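Local coordinates for protein ferredoxin--NADP reductase, apicoplast (Plasmodium falciparum, PDB 3JQQ) that exchanges electrons between NADP(H) and ferredoxin through bound FAD in the apicoplast, and may thereby support the last step of isoprenoid precursor synthesis, at residues F175-G179 with T180-P184. The protein carries 1 engineered substitution. Residues are numbered along the deposited sequence; the frame is centred on the assembly and turned at random.
Sequences FIATG and TGISP. With FAD (flavin-adenine dinucleotide), chain I.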
ATOM      1  N   PHE B 175      -1.627 -21.590  -1.268  1.00 28.89           N
ATOM      2  CA  PHE B 175      -0.915 -20.321  -1.176  1.00 27.78           C
ATOM      3  C   PHE B 175      -1.619 -19.272  -2.029  1.00 27.00           C
ATOM      4  O   PHE B 175      -1.896 -19.503  -3.204  1.00 26.90           O
ATOM      5  CB  PHE B 175       0.538 -20.455  -1.645  1.00 27.82           C
ATOM      6  CG  PHE B 175       1.344 -21.473  -0.882  1.00 27.84           C
ATOM      7  CD1 PHE B 175       2.262 -22.275  -1.542  1.00 27.84           C
ATOM      8  CD2 PHE B 175       1.194 -21.624   0.485  1.00 27.77           C
ATOM      9  CE1 PHE B 175       3.014 -23.209  -0.854  1.00 27.77           C
ATOM     10  CE2 PHE B 175       1.942 -22.560   1.180  1.00 27.78           C
ATOM     11  CZ  PHE B 175       2.854 -23.352   0.509  1.00 27.65           C
ATOM     12  N   ILE B 176      -1.905 -18.117  -1.436  1.00 26.02           N
ATOM     13  CA  ILE B 176      -2.536 -17.023  -2.168  1.00 25.02           C
ATOM     14  C   ILE B 176      -1.622 -15.797  -2.155  1.00 24.38           C
ATOM     15  O   ILE B 176      -1.172 -15.365  -1.097  1.00 24.18           O
ATOM     16  CB  ILE B 176      -3.922 -16.684  -1.579  1.00 25.00           C
ATOM     17  CG1 ILE B 176      -4.864 -17.883  -1.735  1.00 24.68           C
ATOM     18  CG2 ILE B 176      -4.505 -15.455  -2.251  1.00 24.79           C
ATOM     19  CD1 ILE B 176      -6.149 -17.767  -0.941  1.00 24.18           C
ATOM     20  N   ALA B 177      -1.337 -15.251  -3.334  1.00 23.75           N
ATOM     21  CA  ALA B 177      -0.359 -14.170  -3.440  1.00 23.17           C
ATOM     22  C   ALA B 177      -0.724 -13.079  -4.446  1.00 22.74           C
ATOM     23  O   ALA B 177      -1.487 -13.305  -5.386  1.00 22.66           O
ATOM     24  CB  ALA B 177       1.022 -14.740  -3.767  1.00 23.13           C
ATOM     25  N   THR B 178      -0.167 -11.892  -4.222  1.00 22.25           N
ATOM     26  CA  THR B 178      -0.173 -10.821  -5.209  1.00 21.93           C
ATOM     27  C   THR B 178       1.216 -10.196  -5.262  1.00 21.67           C
ATOM     28  O   THR B 178       1.862 -10.014  -4.231  1.00 21.65           O
ATOM     29  CB  THR B 178      -1.205  -9.717  -4.879  1.00 21.97           C
ATOM     30  OG1 THR B 178      -0.880  -9.108  -3.622  1.00 22.02           O
ATOM     31  CG2 THR B 178      -2.612 -10.297  -4.813  1.00 21.94           C
ATOM     32  N   GLY B 179       1.680  -9.875  -6.465  1.00 21.31           N
ATOM     33  CA  GLY B 179       2.969  -9.207  -6.630  1.00 20.87           C
ATOM     34  C   GLY B 179       4.110  -9.890  -5.898  1.00 20.48           C
ATOM     35  O   GLY B 179       4.346 -11.083  -6.078  1.00 20.40           O
ATOM     36  N   THR B 180       4.826  -9.130  -5.074  1.00 20.19           N
ATOM     37  CA  THR B 180       5.972  -9.667  -4.344  1.00 19.90           C
ATOM     38  C   THR B 180       5.542 -10.610  -3.228  1.00 19.70           C
ATOM     39  O   THR B 180       6.376 -11.189  -2.534  1.00 19.77           O
ATOM     40  CB  THR B 180       6.852  -8.549  -3.757  1.00 19.99           C
ATOM     41  OG1 THR B 180       6.064  -7.711  -2.902  1.00 20.24           O
ATOM     42  CG2 THR B 180       7.461  -7.707  -4.871  1.00 19.65           C
ATOM     43  N   GLY B 181       4.233 -10.765  -3.067  1.00 19.57           N
ATOM     44  CA  GLY B 181       3.684 -11.692  -2.090  1.00 19.31           C
ATOM     45  C   GLY B 181       3.943 -13.154  -2.409  1.00 19.32           C
ATOM     46  O   GLY B 181       3.603 -14.033  -1.618  1.00 19.19           O
ATOM     47  N   ILE B 182       4.539 -13.437  -3.562  1.00 19.29           N
ATOM     48  CA  ILE B 182       4.850 -14.826  -3.887  1.00 19.39           C
ATOM     49  C   ILE B 182       6.141 -15.256  -3.182  1.00 19.42           C
ATOM     50  O   ILE B 182       6.400 -16.446  -3.004  1.00 19.39           O
ATOM     51  CB  ILE B 182       4.949 -15.058  -5.417  1.00 19.37           C
ATOM     52  CG1 ILE B 182       5.000 -16.556  -5.738  1.00 19.44           C
ATOM     53  CG2 ILE B 182       6.155 -14.334  -5.995  1.00 19.23           C
ATOM     54  CD1 ILE B 182       3.650 -17.241  -5.731  1.00 19.05           C
ATOM     55  N   SER B 183       6.928 -14.272  -2.754  1.00 19.47           N
ATOM     56  CA  SER B 183       8.254 -14.514  -2.183  1.00 19.61           C
ATOM     57  C   SER B 183       8.345 -15.634  -1.140  1.00 19.87           C
ATOM     58  O   SER B 183       9.122 -16.572  -1.314  1.00 20.11           O
ATOM     59  CB  SER B 183       8.854 -13.216  -1.637  1.00 19.48           C
ATOM     60  OG  SER B 183       9.441 -12.460  -2.682  1.00 19.15           O
ATOM     61  N   PRO B 184       7.567 -15.543  -0.049  1.00 20.03           N
ATOM     62  CA  PRO B 184       7.676 -16.597   0.960  1.00 20.19           C
ATOM     63  C   PRO B 184       7.208 -17.954   0.437  1.00 20.39           C
ATOM     64  O   PRO B 184       7.604 -18.990   0.973  1.00 20.34           O
ATOM     65  CB  PRO B 184       6.751 -16.111   2.081  1.00 20.22           C
ATOM     66  CG  PRO B 184       5.786 -15.197   1.409  1.00 20.15           C
ATOM     67  CD  PRO B 184       6.569 -14.524   0.317  1.00 20.03           C
TER
HETATM   68  PA  FAD I 415       8.643   4.747   0.879  1.00 21.71           P
HETATM   69  O1A FAD I 415       8.550   4.218   2.290  1.00 21.33           O
HETATM   70  O2A FAD I 415       9.709   5.811   0.770  1.00 21.56           O
HETATM   71  O5B FAD I 415       7.204   5.292   0.390  1.00 22.00           O
HETATM   72  C5B FAD I 415       6.104   4.414   0.276  1.00 22.00           C
HETATM   73  C4B FAD I 415       5.337   4.675  -1.018  1.00 22.24           C
HETATM   74  O4B FAD I 415       4.973   6.041  -1.119  1.00 22.13           O
HETATM   75  C3B FAD I 415       6.185   4.356  -2.236  1.00 22.19           C
HETATM   76  O3B FAD I 415       5.349   3.806  -3.226  1.00 22.52           O
HETATM   77  C2B FAD I 415       6.686   5.709  -2.697  1.00 21.92           C
HETATM   78  O2B FAD I 415       6.824   5.748  -4.099  1.00 22.04           O
HETATM   79  C1B FAD I 415       5.609   6.668  -2.221  1.00 21.21           C
HETATM   80  N9A FAD I 415       6.162   7.967  -1.796  1.00 19.85           N
HETATM   81  C8A FAD I 415       7.163   8.185  -0.886  1.00 19.80           C
HETATM   82  N7A FAD I 415       7.360   9.521  -0.777  1.00 19.01           N
HETATM   83  C5A FAD I 415       6.496  10.154  -1.600  1.00 18.58           C
HETATM   84  C6A FAD I 415       6.276  11.499  -1.873  1.00 18.43           C
HETATM   85  N6A FAD I 415       7.056  12.432  -1.330  1.00 17.36           N
HETATM   86  N1A FAD I 415       5.302  11.851  -2.784  1.00 18.24           N
HETATM   87  C2A FAD I 415       4.559  10.874  -3.412  1.00 18.69           C
HETATM   88  N3A FAD I 415       4.787   9.542  -3.136  1.00 18.89           N
HETATM   89  C4A FAD I 415       5.739   9.189  -2.243  1.00 18.93           C
HETATM   90  N1  FAD I 415       8.221  -5.061  -0.602  1.00 16.12           N
HETATM   91  C2  FAD I 415       8.882  -5.688  -1.635  1.00 16.76           C
HETATM   92  O2  FAD I 415       9.185  -5.039  -2.636  1.00 17.03           O
HETATM   93  N3  FAD I 415       9.199  -7.030  -1.544  1.00 16.68           N
HETATM   94  C4  FAD I 415       8.853  -7.751  -0.421  1.00 16.38           C
HETATM   95  O4  FAD I 415       9.133  -8.945  -0.343  1.00 16.94           O
HETATM   96  C4X FAD I 415       8.184  -7.121   0.621  1.00 16.23           C
HETATM   97  N5  FAD I 415       7.837  -7.837   1.746  1.00 15.80           N
HETATM   98  C5X FAD I 415       7.174  -7.199   2.772  1.00 15.04           C
HETATM   99  C6  FAD I 415       6.824  -7.924   3.907  1.00 14.26           C
HETATM  100  C7  FAD I 415       6.158  -7.298   4.949  1.00 13.99           C
HETATM  101  C7M FAD I 415       5.781  -8.084   6.174  1.00 13.96           C
HETATM  102  C8  FAD I 415       5.846  -5.941   4.852  1.00 13.77           C
HETATM  103  C8M FAD I 415       5.121  -5.242   5.969  1.00 13.19           C
HETATM  104  C9  FAD I 415       6.196  -5.221   3.717  1.00 13.65           C
HETATM  105  C9A FAD I 415       6.859  -5.842   2.672  1.00 14.24           C
HETATM  106  N10 FAD I 415       7.213  -5.113   1.547  1.00 14.95           N
HETATM  107  C10 FAD I 415       7.869  -5.767   0.524  1.00 15.59           C
HETATM  108  C1' FAD I 415       7.046  -3.607   1.488  1.00 14.55           C
HETATM  109  C2' FAD I 415       8.377  -2.869   1.688  1.00 15.12           C
HETATM  110  O2' FAD I 415       8.813  -3.062   3.011  1.00 15.04           O
HETATM  111  C3' FAD I 415       8.342  -1.349   1.469  1.00 15.30           C
HETATM  112  O3' FAD I 415       7.182  -0.786   2.043  1.00 15.78           O
HETATM  113  C4' FAD I 415       8.455  -0.928   0.005  1.00 15.74           C
HETATM  114  O4' FAD I 415       9.724  -1.305  -0.480  1.00 14.55           O
HETATM  115  C5' FAD I 415       8.325   0.587  -0.128  1.00 16.35           C
HETATM  116  O5' FAD I 415       9.376   1.166   0.609  1.00 17.77           O
HETATM  117  P   FAD I 415      10.128   2.499   0.109  1.00 19.58           P
HETATM  118  O1P FAD I 415      11.028   3.009   1.210  1.00 19.41           O
HETATM  119  O2P FAD I 415      10.908   2.258  -1.164  1.00 18.84           O
HETATM  120  O3P FAD I 415       8.932   3.543  -0.150  1.00 20.42           O
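The methyl of Ala177 overlaps the peptide carbonyl of Gly181, with Ala177 CB 3.4 Å from Gly181 O, where strand 173-178 of the NAD-binding domain's parallel sheet passes through a short 3-10 turn into helix 183-192. This strand-turn-helix junction carries the TGTGISP sequence, a form of the glycine-rich motif of ferredoxin-NADP reductases. A small residue suits position 177 because the 3-10 turn folds directly above it. Ile182 then closes the apolar side: with CG1 anti to the backbone N (chi1 -169°), its CD1 comes to 4.1 Å from Ala177 CB, while CG2 rests 3.7 Å from Gly179 O.

The backbone secures the bend. Gly181 N donates to Thr178 O at 2.7 Å, somewhat bent and tilted from the carbonyl plane, and Ile182 N makes a weak bond to Gly179 O; Tyr215 OH also bonds that carbonyl. Glycine fits position 179, where phi is positive (51°), and position 181, where Thr178 O occupies the side a CB would need.

Two threonines point to different ligands. Thr178 OG1 is hydrogen-bonded to the backbone N of the engineered Lys286, and adenosine-2'-5'-diphosphate touches Thr178 and Gly179. Thr180, an FAD-binding residue, faces the flavin instead. Its OG1 stands between backbone N and carbonyl carbon (chi1 57°) and is hydrogen-bonded to Tyr316 OH. That oxygen meets the isoalloxazine face in van der Waals contact, almost straight above FAD N3 at 3.5 Å, while Thr180 CB and CG2 overhang the ring edge, CG2 3.8 Å from FAD N3.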